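Local coordinates for hypothetical protein (Legionella pneumophila subsp. pneumophila, PDB 4G2A) that is of unknown function but, as a two-domain protein with a DUF4424 region and a YARHG domain, is thought to be a nutrient-binding protein, at residues 60-65 with 165-170; 185-190 with 205-210; 235-240 with 275-280; 267-272 with 312-317. All coordinates share one frame; numbering follows the deposited sequence.

Contact 1 of 4, residues 60-65 with 165-170. With SO4 (sulfate ion), chain B.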
loop_
_atom_site.group_PDB
_atom_site.type_symbol
_atom_site.label_atom_id
_atom_site.label_comp_id
_atom_site.label_asym_id
_atom_site.label_seq_id
_atom_site.Cartn_x
_atom_site.Cartn_y
_atom_site.Cartn_z
ATOM N N VAL A 60 -27.969 -21.275 9.292
ATOM C CA VAL A 60 -26.792 -21.847 8.656
ATOM C C VAL A 60 -25.569 -21.498 9.484
ATOM O O VAL A 60 -25.460 -20.380 9.993
ATOM C CB VAL A 60 -26.613 -21.457 7.157
ATOM C CG1 VAL A 60 -27.671 -22.103 6.270
ATOM C CG2 VAL A 60 -26.602 -19.960 6.956
ATOM N N THR A 61 -24.669 -22.470 9.642
ATOM C CA THR A 61 -23.399 -22.319 10.354
ATOM C C THR A 61 -22.300 -22.575 9.343
ATOM O O THR A 61 -22.255 -23.645 8.726
ATOM C CB THR A 61 -23.319 -23.235 11.597
ATOM O OG1 THR A 61 -24.421 -22.950 12.466
ATOM C CG2 THR A 61 -22.011 -23.062 12.367
ATOM N N ILE A 62 -21.454 -21.567 9.125
ATOM C CA ILE A 62 -20.358 -21.662 8.162
ATOM C C ILE A 62 -19.038 -21.235 8.815
ATOM O O ILE A 62 -19.008 -20.472 9.783
ATOM C CB ILE A 62 -20.615 -20.865 6.831
ATOM C CG1 ILE A 62 -20.477 -19.332 6.999
ATOM C CG2 ILE A 62 -21.925 -21.250 6.129
ATOM C CD1 ILE A 62 -19.786 -18.644 5.835
ATOM N N SER A 63 -17.954 -21.745 8.269
ATOM C CA SER A 63 -16.615 -21.392 8.672
ATOM C C SER A 63 -16.088 -20.359 7.650
ATOM O O SER A 63 -16.210 -20.548 6.432
ATOM C CB SER A 63 -15.741 -22.644 8.750
ATOM O OG SER A 63 -14.497 -22.382 9.380
HETATM N N MSE A 64 -15.618 -19.222 8.150
HETATM C CA MSE A 64 -15.058 -18.153 7.333
HETATM C C MSE A 64 -13.576 -18.132 7.525
HETATM O O MSE A 64 -13.106 -18.446 8.619
HETATM C CB MSE A 64 -15.636 -16.799 7.723
HETATM C CG MSE A 64 -17.004 -16.537 7.193
HETATM SE SE MSE A 64 -17.368 -14.632 7.319
HETATM C CE MSE A 64 -19.289 -14.737 6.979
ATOM N N ALA A 65 -12.832 -17.718 6.489
ATOM C CA ALA A 65 -11.380 -17.647 6.563
ATOM C C ALA A 65 -10.846 -16.345 6.022
ATOM O O ALA A 65 -11.360 -15.835 5.014
ATOM C CB ALA A 65 -10.767 -18.805 5.798
ATOM N N ALA A 165 -15.971 -13.579 -5.528
ATOM C CA ALA A 165 -16.637 -14.513 -6.444
ATOM C C ALA A 165 -16.948 -15.862 -5.758
ATOM O O ALA A 165 -17.680 -16.665 -6.322
ATOM C CB ALA A 165 -15.757 -14.754 -7.666
ATOM N N LEU A 166 -16.363 -16.124 -4.568
ATOM C CA LEU A 166 -16.639 -17.347 -3.817
ATOM C C LEU A 166 -17.998 -17.242 -3.069
ATOM O O LEU A 166 -18.572 -18.261 -2.676
ATOM C CB LEU A 166 -15.506 -17.664 -2.837
ATOM C CG LEU A 166 -14.176 -18.090 -3.457
ATOM C CD1 LEU A 166 -13.060 -17.940 -2.474
ATOM C CD2 LEU A 166 -14.232 -19.498 -4.054
ATOM N N TRP A 167 -18.494 -16.008 -2.867
ATOM C CA TRP A 167 -19.769 -15.763 -2.212
ATOM C C TRP A 167 -20.889 -15.799 -3.252
ATOM O O TRP A 167 -20.632 -15.615 -4.450
ATOM C CB TRP A 167 -19.736 -14.430 -1.453
ATOM C CG TRP A 167 -18.747 -14.433 -0.330
ATOM C CD1 TRP A 167 -17.526 -13.838 -0.323
ATOM C CD2 TRP A 167 -18.871 -15.112 0.930
ATOM N NE1 TRP A 167 -16.891 -14.069 0.879
ATOM C CE2 TRP A 167 -17.696 -14.842 1.670
ATOM C CE3 TRP A 167 -19.880 -15.896 1.527
ATOM C CZ2 TRP A 167 -17.484 -15.353 2.959
ATOM C CZ3 TRP A 167 -19.664 -16.411 2.800
ATOM C CH2 TRP A 167 -18.473 -16.150 3.497
ATOM N N GLN A 168 -22.126 -16.066 -2.788
ATOM C CA GLN A 168 -23.328 -16.189 -3.609
ATOM C C GLN A 168 -23.603 -14.931 -4.402
ATOM O O GLN A 168 -23.473 -13.827 -3.874
ATOM C CB GLN A 168 -24.539 -16.545 -2.753
ATOM C CG GLN A 168 -25.708 -17.058 -3.579
ATOM C CD GLN A 168 -26.896 -17.372 -2.732
ATOM O OE1 GLN A 168 -27.126 -16.760 -1.686
ATOM N NE2 GLN A 168 -27.677 -18.347 -3.170
ATOM N N ASP A 169 -23.970 -15.122 -5.686
ATOM C CA ASP A 169 -24.263 -14.098 -6.701
ATOM C C ASP A 169 -22.960 -13.526 -7.248
ATOM O O ASP A 169 -21.870 -13.882 -6.778
ATOM C CB ASP A 169 -25.212 -12.987 -6.184
ATOM C CG ASP A 169 -26.582 -13.499 -5.741
ATOM O OD1 ASP A 169 -27.121 -14.426 -6.404
ATOM O OD2 ASP A 169 -27.115 -12.975 -4.735
ATOM N N SER A 170 -23.070 -12.700 -8.292
ATOM C CA SER A 170 -21.919 -12.102 -8.972
ATOM C C SER A 170 -21.271 -10.982 -8.136
ATOM O O SER A 170 -20.060 -11.037 -7.835
ATOM C CB SER A 170 -22.329 -11.566 -10.348
ATOM O OG SER A 170 -23.596 -10.918 -10.342
HETATM S S SO4 B . -18.201 -24.943 6.503
HETATM O O1 SO4 B . -16.929 -25.670 6.526
HETATM O O2 SO4 B . -19.054 -25.436 5.419
HETATM O O3 SO4 B . -18.895 -25.125 7.782
HETATM O O4 SO4 B . -17.928 -23.534 6.287
#

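Contact 2 of 4, residues 185-190 with 205-210. With SO4 (sulfate ion), chain H; SO4 (sulfate ion), chain F; SO4 (sulfate ion), chain G.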
loop_
_atom_site.group_PDB
_atom_site.type_symbol
_atom_site.label_atom_id
_atom_site.label_comp_id
_atom_site.label_asym_id
_atom_site.label_seq_id
_atom_site.Cartn_x
_atom_site.Cartn_y
_atom_site.Cartn_z
ATOM N N THR A 185 1.707 12.158 -1.502
ATOM C CA THR A 185 1.925 11.116 -2.506
ATOM C C THR A 185 1.459 11.545 -3.888
ATOM O O THR A 185 0.736 12.526 -4.053
ATOM C CB THR A 185 1.173 9.771 -2.156
ATOM O OG1 THR A 185 -0.228 10.000 -2.165
ATOM C CG2 THR A 185 1.593 9.153 -0.834
ATOM N N ARG A 186 1.874 10.764 -4.869
ATOM C CA ARG A 186 1.481 10.780 -6.274
ATOM C C ARG A 186 1.340 9.338 -6.735
ATOM O O ARG A 186 2.026 8.455 -6.202
ATOM C CB ARG A 186 2.520 11.514 -7.159
ATOM C CG ARG A 186 2.410 13.037 -7.179
ATOM C CD ARG A 186 1.018 13.502 -7.566
ATOM N NE ARG A 186 0.865 14.954 -7.516
ATOM C CZ ARG A 186 0.545 15.648 -6.431
ATOM N NH1 ARG A 186 0.401 15.037 -5.260
ATOM N NH2 ARG A 186 0.418 16.966 -6.497
ATOM N N LEU A 187 0.483 9.086 -7.738
ATOM C CA LEU A 187 0.397 7.754 -8.336
ATOM C C LEU A 187 1.646 7.548 -9.165
ATOM O O LEU A 187 2.123 8.516 -9.761
ATOM C CB LEU A 187 -0.846 7.610 -9.245
ATOM C CG LEU A 187 -2.198 7.829 -8.645
ATOM C CD1 LEU A 187 -3.263 7.828 -9.733
ATOM C CD2 LEU A 187 -2.493 6.803 -7.601
ATOM N N CYS A 188 2.152 6.308 -9.265
ATOM C CA CYS A 188 3.306 6.050 -10.123
ATOM C C CYS A 188 2.898 6.199 -11.592
ATOM O O CYS A 188 3.744 6.508 -12.414
ATOM C CB CYS A 188 3.910 4.683 -9.840
ATOM S SG CYS A 188 4.312 4.402 -8.093
ATOM N N SER A 189 1.597 6.050 -11.905
ATOM C CA SER A 189 1.019 6.265 -13.236
ATOM C C SER A 189 0.931 7.792 -13.567
ATOM O O SER A 189 0.716 8.146 -14.735
ATOM C CB SER A 189 -0.359 5.601 -13.343
ATOM O OG SER A 189 -1.348 6.170 -12.498
ATOM N N GLU A 190 1.097 8.683 -12.551
ATOM C CA GLU A 190 1.125 10.149 -12.735
ATOM C C GLU A 190 2.595 10.652 -12.970
ATOM O O GLU A 190 2.793 11.789 -13.400
ATOM C CB GLU A 190 0.506 10.886 -11.528
ATOM C CG GLU A 190 -1.000 10.724 -11.364
ATOM C CD GLU A 190 -1.602 11.432 -10.162
ATOM O OE1 GLU A 190 -1.158 11.167 -9.023
ATOM O OE2 GLU A 190 -2.541 12.238 -10.357
HETATM N N MSE A 205 -11.736 5.111 -9.257
HETATM C CA MSE A 205 -11.037 5.833 -8.203
HETATM C C MSE A 205 -11.115 7.359 -8.388
HETATM O O MSE A 205 -10.995 7.881 -9.503
HETATM C CB MSE A 205 -9.569 5.407 -8.132
HETATM C CG MSE A 205 -8.847 5.919 -6.903
HETATM SE SE MSE A 205 -6.915 5.784 -7.103
HETATM C CE MSE A 205 -6.662 7.343 -8.263
ATOM N N SER A 206 -11.329 8.058 -7.272
ATOM C CA SER A 206 -11.306 9.508 -7.197
ATOM C C SER A 206 -10.209 9.909 -6.188
ATOM O O SER A 206 -9.862 9.130 -5.303
ATOM C CB SER A 206 -12.675 10.082 -6.832
ATOM O OG SER A 206 -13.293 9.368 -5.774
ATOM N N ILE A 207 -9.628 11.088 -6.376
ATOM C CA ILE A 207 -8.576 11.622 -5.512
ATOM C C ILE A 207 -9.205 12.779 -4.730
ATOM O O ILE A 207 -9.813 13.671 -5.319
ATOM C CB ILE A 207 -7.321 12.049 -6.349
ATOM C CG1 ILE A 207 -6.615 10.832 -6.957
ATOM C CG2 ILE A 207 -6.346 12.881 -5.526
ATOM C CD1 ILE A 207 -5.852 11.099 -8.272
ATOM N N SER A 208 -9.058 12.750 -3.415
ATOM C CA SER A 208 -9.584 13.781 -2.521
ATOM C C SER A 208 -8.460 14.283 -1.611
ATOM O O SER A 208 -7.543 13.522 -1.311
ATOM C CB SER A 208 -10.731 13.199 -1.699
ATOM O OG SER A 208 -11.335 14.160 -0.853
ATOM N N GLY A 209 -8.550 15.532 -1.166
ATOM C CA GLY A 209 -7.570 16.105 -0.250
ATOM C C GLY A 209 -6.292 16.617 -0.880
ATOM O O GLY A 209 -6.049 16.445 -2.080
ATOM N N SER A 210 -5.475 17.279 -0.059
ATOM C CA SER A 210 -4.213 17.870 -0.488
ATOM C C SER A 210 -3.098 17.561 0.503
ATOM O O SER A 210 -3.358 17.361 1.691
ATOM C CB SER A 210 -4.366 19.385 -0.663
ATOM O OG SER A 210 -4.603 20.076 0.555
HETATM S S SO4 H . -0.920 17.889 -3.380
HETATM O O1 SO4 H . 0.142 17.107 -2.733
HETATM O O2 SO4 H . -0.321 18.713 -4.438
HETATM O O3 SO4 H . -1.920 16.997 -3.959
HETATM O O4 SO4 H . -1.578 18.755 -2.405
HETATM S S SO4 F . -11.744 17.321 -3.163
HETATM O O1 SO4 F . -10.939 17.449 -1.942
HETATM O O2 SO4 F . -10.865 17.338 -4.325
HETATM O O3 SO4 F . -12.502 16.058 -3.157
HETATM O O4 SO4 F . -12.691 18.441 -3.237
HETATM S S SO4 G . 1.960 17.771 -9.734
HETATM O O1 SO4 G . 2.390 18.554 -8.571
HETATM O O2 SO4 G . 2.176 18.539 -10.958
HETATM O O3 SO4 G . 2.732 16.527 -9.810
HETATM O O4 SO4 G . 0.537 17.459 -9.611
#

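Contact 3 of 4, residues 235-240 with 275-280. With SO4 (sulfate ion), chain C.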
loop_
_atom_site.group_PDB
_atom_site.type_symbol
_atom_site.label_atom_id
_atom_site.label_comp_id
_atom_site.label_asym_id
_atom_site.label_seq_id
_atom_site.Cartn_x
_atom_site.Cartn_y
_atom_site.Cartn_z
ATOM N N THR A 235 6.134 8.148 -2.632
ATOM C CA THR A 235 6.251 8.942 -1.414
ATOM C C THR A 235 7.358 9.948 -1.700
ATOM O O THR A 235 8.068 9.788 -2.697
ATOM C CB THR A 235 6.533 8.048 -0.210
ATOM O OG1 THR A 235 7.689 7.278 -0.506
ATOM C CG2 THR A 235 5.365 7.150 0.156
ATOM N N GLY A 236 7.492 10.970 -0.860
ATOM C CA GLY A 236 8.470 12.041 -1.046
ATOM C C GLY A 236 9.916 11.619 -1.241
ATOM O O GLY A 236 10.483 11.819 -2.322
ATOM N N ILE A 237 10.527 11.043 -0.196
ATOM C CA ILE A 237 11.936 10.627 -0.195
ATOM C C ILE A 237 12.170 9.554 -1.280
ATOM O O ILE A 237 13.167 9.647 -1.989
ATOM C CB ILE A 237 12.387 10.135 1.224
ATOM C CG1 ILE A 237 12.029 11.142 2.356
ATOM C CG2 ILE A 237 13.846 9.708 1.248
ATOM C CD1 ILE A 237 13.122 11.862 3.057
ATOM N N SER A 238 11.257 8.554 -1.416
ATOM C CA SER A 238 11.412 7.492 -2.417
ATOM C C SER A 238 11.408 8.052 -3.848
ATOM O O SER A 238 12.130 7.526 -4.694
ATOM C CB SER A 238 10.327 6.427 -2.273
ATOM O OG SER A 238 10.375 5.794 -1.006
ATOM N N TYR A 239 10.596 9.095 -4.123
ATOM C CA TYR A 239 10.578 9.704 -5.445
ATOM C C TYR A 239 11.939 10.336 -5.748
ATOM O O TYR A 239 12.528 10.050 -6.789
ATOM C CB TYR A 239 9.448 10.740 -5.600
ATOM C CG TYR A 239 9.614 11.566 -6.854
ATOM C CD1 TYR A 239 9.234 11.067 -8.096
ATOM C CD2 TYR A 239 10.236 12.810 -6.814
ATOM C CE1 TYR A 239 9.449 11.798 -9.267
ATOM C CE2 TYR A 239 10.457 13.546 -7.974
ATOM C CZ TYR A 239 10.053 13.040 -9.198
ATOM O OH TYR A 239 10.264 13.772 -10.340
ATOM N N VAL A 240 12.440 11.178 -4.834
ATOM C CA VAL A 240 13.720 11.880 -4.983
ATOM C C VAL A 240 14.891 10.881 -5.059
ATOM O O VAL A 240 15.792 11.080 -5.865
ATOM C CB VAL A 240 13.905 12.941 -3.861
ATOM C CG1 VAL A 240 15.266 13.644 -3.950
ATOM C CG2 VAL A 240 12.787 13.968 -3.919
ATOM N N ALA A 275 16.618 19.341 -0.328
ATOM C CA ALA A 275 15.155 19.573 -0.329
ATOM C C ALA A 275 14.400 18.299 0.012
ATOM O O ALA A 275 13.280 18.351 0.517
ATOM C CB ALA A 275 14.713 20.090 -1.678
ATOM N N GLN A 276 15.051 17.158 -0.259
ATOM C CA GLN A 276 14.687 15.767 0.036
ATOM C C GLN A 276 14.339 15.627 1.528
ATOM O O GLN A 276 13.425 14.891 1.872
ATOM C CB GLN A 276 15.932 14.881 -0.306
ATOM C CG GLN A 276 15.729 13.370 -0.263
ATOM C CD GLN A 276 17.008 12.552 -0.235
ATOM O OE1 GLN A 276 17.005 11.379 0.173
ATOM N NE2 GLN A 276 18.134 13.125 -0.643
ATOM N N TYR A 277 15.080 16.342 2.407
ATOM C CA TYR A 277 14.913 16.285 3.861
ATOM C C TYR A 277 14.191 17.523 4.433
ATOM O O TYR A 277 14.058 17.672 5.648
ATOM C CB TYR A 277 16.292 16.095 4.522
ATOM C CG TYR A 277 17.033 14.884 3.989
ATOM C CD1 TYR A 277 16.590 13.592 4.269
ATOM C CD2 TYR A 277 18.156 15.028 3.178
ATOM C CE1 TYR A 277 17.250 12.475 3.766
ATOM C CE2 TYR A 277 18.819 13.920 2.661
ATOM C CZ TYR A 277 18.371 12.643 2.974
ATOM O OH TYR A 277 19.007 11.525 2.496
ATOM N N GLY A 278 13.727 18.387 3.553
ATOM C CA GLY A 278 12.970 19.570 3.939
ATOM C C GLY A 278 13.761 20.791 4.345
ATOM O O GLY A 278 13.285 21.573 5.174
ATOM N N ARG A 279 14.947 21.001 3.729
ATOM C CA ARG A 279 15.755 22.186 3.996
ATOM C C ARG A 279 14.964 23.412 3.573
ATOM O O ARG A 279 14.267 23.359 2.563
ATOM C CB ARG A 279 17.084 22.118 3.239
ATOM C CG ARG A 279 18.030 23.276 3.566
ATOM C CD ARG A 279 19.121 23.383 2.540
ATOM N NE ARG A 279 20.077 24.426 2.887
ATOM C CZ ARG A 279 19.962 25.699 2.530
ATOM N NH1 ARG A 279 18.917 26.104 1.825
ATOM N NH2 ARG A 279 20.885 26.579 2.890
ATOM N N GLN A 280 15.031 24.486 4.360
ATOM C CA GLN A 280 14.316 25.719 4.042
ATOM C C GLN A 280 15.216 26.592 3.178
ATOM O O GLN A 280 16.408 26.728 3.469
ATOM C CB GLN A 280 13.843 26.426 5.314
ATOM C CG GLN A 280 12.593 25.754 5.896
ATOM C CD GLN A 280 12.656 25.569 7.389
ATOM O OE1 GLN A 280 13.394 24.716 7.908
ATOM N NE2 GLN A 280 11.866 26.354 8.109
HETATM S S SO4 C . 19.226 29.209 0.098
HETATM O O1 SO4 C . 18.789 29.290 1.493
HETATM O O2 SO4 C . 19.882 30.457 -0.273
HETATM O O3 SO4 C . 20.147 28.104 -0.013
HETATM O O4 SO4 C . 18.133 28.977 -0.821
#

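Contact 4 of 4, residues 267-272 with 312-317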
loop_
_atom_site.group_PDB
_atom_site.type_symbol
_atom_site.label_atom_id
_atom_site.label_comp_id
_atom_site.label_asym_id
_atom_site.label_seq_id
_atom_site.Cartn_x
_atom_site.Cartn_y
_atom_site.Cartn_z
ATOM N N ARG A 267 21.855 23.528 -10.661
ATOM C CA ARG A 267 21.563 24.225 -9.405
ATOM C C ARG A 267 20.356 23.553 -8.724
ATOM O O ARG A 267 20.434 23.259 -7.536
ATOM C CB ARG A 267 21.335 25.733 -9.643
ATOM C CG ARG A 267 20.750 26.496 -8.461
ATOM C CD ARG A 267 20.984 27.980 -8.621
ATOM N NE ARG A 267 20.272 28.796 -7.634
ATOM C CZ ARG A 267 20.654 28.960 -6.371
ATOM N NH1 ARG A 267 21.718 28.318 -5.903
ATOM N NH2 ARG A 267 19.960 29.746 -5.559
ATOM N N PHE A 268 19.290 23.245 -9.487
ATOM C CA PHE A 268 18.093 22.553 -8.978
ATOM C C PHE A 268 18.417 21.115 -8.553
ATOM O O PHE A 268 17.926 20.701 -7.507
ATOM C CB PHE A 268 16.938 22.568 -9.999
ATOM C CG PHE A 268 16.362 23.935 -10.308
ATOM C CD1 PHE A 268 16.240 24.907 -9.310
ATOM C CD2 PHE A 268 15.890 24.238 -11.581
ATOM C CE1 PHE A 268 15.682 26.160 -9.590
ATOM C CE2 PHE A 268 15.316 25.488 -11.858
ATOM C CZ PHE A 268 15.224 26.441 -10.862
ATOM N N LEU A 269 19.280 20.388 -9.309
ATOM C CA LEU A 269 19.676 19.017 -8.964
ATOM C C LEU A 269 20.396 18.961 -7.628
ATOM O O LEU A 269 20.087 18.082 -6.811
ATOM C CB LEU A 269 20.563 18.369 -10.056
ATOM C CG LEU A 269 21.197 17.006 -9.701
ATOM C CD1 LEU A 269 20.129 15.918 -9.491
ATOM C CD2 LEU A 269 22.176 16.575 -10.737
ATOM N N ARG A 270 21.370 19.872 -7.419
ATOM C CA ARG A 270 22.161 19.963 -6.198
ATOM C C ARG A 270 21.286 20.240 -4.986
ATOM O O ARG A 270 21.482 19.630 -3.935
ATOM C CB ARG A 270 23.216 21.086 -6.331
ATOM C CG ARG A 270 23.949 21.429 -5.023
ATOM C CD ARG A 270 24.721 22.742 -5.068
ATOM N NE ARG A 270 25.711 22.788 -6.144
ATOM C CZ ARG A 270 26.888 22.161 -6.132
ATOM N NH1 ARG A 270 27.238 21.398 -5.094
ATOM N NH2 ARG A 270 27.716 22.274 -7.163
ATOM N N ASN A 271 20.375 21.209 -5.116
ATOM C CA ASN A 271 19.545 21.656 -4.022
ATOM C C ASN A 271 18.414 20.664 -3.695
ATOM O O ASN A 271 18.013 20.600 -2.529
ATOM C CB ASN A 271 19.058 23.060 -4.299
ATOM C CG ASN A 271 20.172 24.050 -4.027
ATOM O OD1 ASN A 271 20.472 24.363 -2.876
ATOM N ND2 ASN A 271 20.888 24.481 -5.058
ATOM N N THR A 272 18.014 19.799 -4.676
ATOM C CA THR A 272 17.015 18.731 -4.521
ATOM C C THR A 272 17.555 17.673 -3.514
ATOM O O THR A 272 16.766 17.047 -2.786
ATOM C CB THR A 272 16.706 18.148 -5.907
ATOM O OG1 THR A 272 15.973 19.120 -6.636
ATOM C CG2 THR A 272 15.896 16.839 -5.876
ATOM N N LYS A 312 25.950 12.228 -0.554
ATOM C CA LYS A 312 27.359 12.629 -0.509
ATOM C C LYS A 312 28.114 12.190 -1.795
ATOM O O LYS A 312 28.860 12.998 -2.348
ATOM C CB LYS A 312 28.031 12.068 0.754
ATOM C CG LYS A 312 27.457 12.678 2.022
ATOM C CD LYS A 312 27.763 11.871 3.261
ATOM C CE LYS A 312 27.176 12.544 4.481
ATOM N NZ LYS A 312 27.103 11.629 5.651
ATOM N N LYS A 313 27.861 10.959 -2.303
ATOM C CA LYS A 313 28.451 10.462 -3.563
ATOM C C LYS A 313 28.001 11.314 -4.756
ATOM O O LYS A 313 28.824 11.617 -5.625
ATOM C CB LYS A 313 28.113 8.982 -3.820
ATOM C CG LYS A 313 28.942 8.005 -3.019
ATOM C CD LYS A 313 28.520 6.567 -3.303
ATOM C CE LYS A 313 29.435 5.590 -2.612
ATOM N NZ LYS A 313 29.143 4.188 -3.004
ATOM N N LEU A 314 26.713 11.725 -4.789
ATOM C CA LEU A 314 26.211 12.582 -5.871
ATOM C C LEU A 314 26.841 13.979 -5.793
ATOM O O LEU A 314 27.267 14.509 -6.832
ATOM C CB LEU A 314 24.679 12.662 -5.914
ATOM C CG LEU A 314 24.068 13.424 -7.119
ATOM C CD1 LEU A 314 24.690 13.007 -8.458
ATOM C CD2 LEU A 314 22.562 13.229 -7.165
ATOM N N LEU A 315 26.960 14.544 -4.581
ATOM C CA LEU A 315 27.606 15.857 -4.391
ATOM C C LEU A 315 29.066 15.813 -4.784
ATOM O O LEU A 315 29.575 16.786 -5.338
ATOM C CB LEU A 315 27.461 16.356 -2.944
ATOM C CG LEU A 315 26.036 16.809 -2.593
ATOM C CD1 LEU A 315 25.801 16.773 -1.089
ATOM C CD2 LEU A 315 25.711 18.175 -3.234
ATOM N N SER A 316 29.730 14.657 -4.540
ATOM C CA SER A 316 31.130 14.440 -4.891
ATOM C C SER A 316 31.270 14.352 -6.433
ATOM O O SER A 316 32.225 14.899 -6.987
ATOM C CB SER A 316 31.676 13.197 -4.196
ATOM O OG SER A 316 33.029 12.966 -4.560
HETATM N N MSE A 317 30.300 13.716 -7.112
HETATM C CA MSE A 317 30.256 13.592 -8.577
HETATM C C MSE A 317 30.058 14.959 -9.248
HETATM O O MSE A 317 30.746 15.271 -10.222
HETATM C CB MSE A 317 29.150 12.634 -9.011
HETATM C CG MSE A 317 29.549 11.173 -8.985
HETATM SE SE MSE A 317 27.993 10.067 -9.461
HETATM C CE MSE A 317 28.913 8.379 -9.996
HETATM O O HOH W 1 29.533 19.468 -4.790
#

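Contact 1 of 4, residues 60-65 with 165-170
Trp167 sets CH2, at the outer rim of its six-membered ring, against the ends of Ile62 and selenomethionine Met64, which lie side by side although two residues apart on strand 60-68. Ile62 CD1 comes to the rim of the indole close to its plane, 3.7 Å from Trp167 CH2. The CG1 branch of Ile62 sits between the backbone N and the carbonyl carbon (chi1 74°), which directs CD1 at the ring. Met64 crosses the indole at about a right angle: its CE lies 3.8 Å from Trp167 CH2, and its SE stands 5.3 Å from the centroid of the six-membered ring, an oblique Met-aromatic contact. Outside the two segments, the indole meets the ring of Phe52, the planes inclined at about 55°. The backbones stay well apart, with 10.9 Å between Met64 CA and Trp167 CA, so side chains alone span the gap. Beside Ile62, Ser63 N gives a nearly straight hydrogen bond to sulfate O4 (2.7 Å), the ion probably coming from the crystallisation liquor. Across these two segments the contact is purely apolar, made at the ring's carbon rim, while the one polar atom of the buried indole, NE1, is satisfied by the carbonyl O of Pro13.

Contact 2 of 4, residues 185-190 with 205-210
Leu187 and selenomethionine Met205 reach toward each other tip to tip, with Leu187 CD1 3.7 Å from Met205 CE. The bend at the end of Met205 (chi3 78°) turns its methyl to this meeting. Ile207 adds a looser apolar touch, its CD1 4.4 Å from Leu187 CD1. Glu190 and Ile207 come from opposite directions, with OE2 of Glu190 4.1 Å from CD1 of Ile207. Strand 185-187 pairs with strand 229-235 and strand 206-208 with strand 215-220, so side chains alone bridge these two pairings; Tyr216 and Leu231 pack against the same apolar cluster, and the Cys188-Cys232 disulfide ties 185-190 to its partner strand. Among the polar bonds, Glu190 OE1 accepts from Leu187 N at 2.9 Å through its anti lone pair and also forms a salt bridge with Arg214. Arg186 NH1 donates to Thr185 O at 2.8 Å, with that oxygen in the guanidinium plane. Two sulfates, probably from the crystallisation liquor, lie along the guanidinium edge: Arg186 NH2 meets O2 of the chain H ion at 2.8 Å, and Arg186 NE and NH2 share O4 of the chain G ion through longer bonds. In the chain F sulfate, O1 accepts from Gly209 N at 3.2 Å, and O3 accepts from Ser208 OG.

Contact 3 of 4, residues 235-240 with 275-280
Ile237 crosses the Gln276 side chain at about a right angle, its CD1 reaching to 3.3 Å from Gln276 O, while its CG2 branch rests 3.7 Å from Gln276 OE1. With CG1 set beside the backbone N (chi1 -50°) and chi2 lying off the usual staggered values at -112°, Ile237 CD1 also reaches Tyr277 CD1, 4.1 Å away and oblique to the ring. One turn on, Val240 CG1 packs 3.7 Å from Gln276 CG. Gln276 is stretched out, its CG anti to the backbone N (chi1 -172°), so that its methylenes lie against Val240 and its amide extends past Ile237. CG of Gln276 also lies over the centre of the Tyr277 ring, 4.2 Å above its plane. The buried amide is held at both ends: OE1 accepts from Arg241 NE, and NE2 donates to Ile273 O and Asp311 OD1. Tyr277 OH joins the same network through Asp311 and Arg241. The chain here reverses in a type I beta turn from Ala275 to Gly278, closed by Gly278 N to Ala275 O at 3.1 Å. Apolar branches packed on an extended glutamine join the start of helix 236-250, just after strand 229-235, to the turn after helix 263-275 in the helical YARHG region.

Contact 4 of 4, residues 267-272 with 312-317
Two helices of the YARHG region, 263-275 and 309-321, pack here through one leucine pair and one arginine-leucine pair, supplemented by a water bridge. Their backbones come closest at Arg270 and Leu315, whose CA atoms are 7.1 Å apart. Leu269 and Leu314 form the more buried half: Leu269 CD1 approaches Leu314 CD2 at 4.3 Å, a light touch. At the more exposed half, Arg270 and Leu315 cross at about a right angle. The arginine leaves with CG anti to its N (chi1 170°) and then bends at chi3 (-57°), so that both CG and NH1 come near Leu315 CD2, which lies 4.1 Å from Arg270 CG and 4.0 Å from Arg270 NH1. The bend also carries the guanidinium to a water in its plane, which accepts from Arg270 NH1 at 3.0 Å and donates to Leu315 O at 2.7 Å, linking the charged group to the facing helix. Within helix 263-275, Asn271 ND2 donates to Arg267 O at 2.8 Å; that oxygen also takes Asn271 N from the opposite face of its carbonyl plane. Asn271 points away from helix 309-321 and, with Thr272, packs on Phe290 of helix 284-291. Trp248 of helix 236-250 touches both Leu269 and Leu314, and Leu258 of helix 254-259 meets Leu269, placing the leucine pair where four helices converge.

How the contacts relate
Contact 1 lies far from the helical end of the molecule: its centre is about 46 Å from that of contact 3 and about 56 Å from that of contact 4, on the other side of the chain's centre. Contact 2 stands between, about 34 Å from contact 1 and about 18 Å from contact 3 by centres; the nearest atoms of contacts 2 and 3 are about 4 Å apart, without touching. Strand 229-235, which pairs with 185-187, runs directly into the helix of contact 3. Contacts 3 and 4 have centres about 13 Å apart, alternate along the chain, and touch where Val240 CG1 packs 3.8 Å from Thr272 CG2. Sulfates, probably from the crystallisation liquor, accompany contacts 1 to 3; no active site is established.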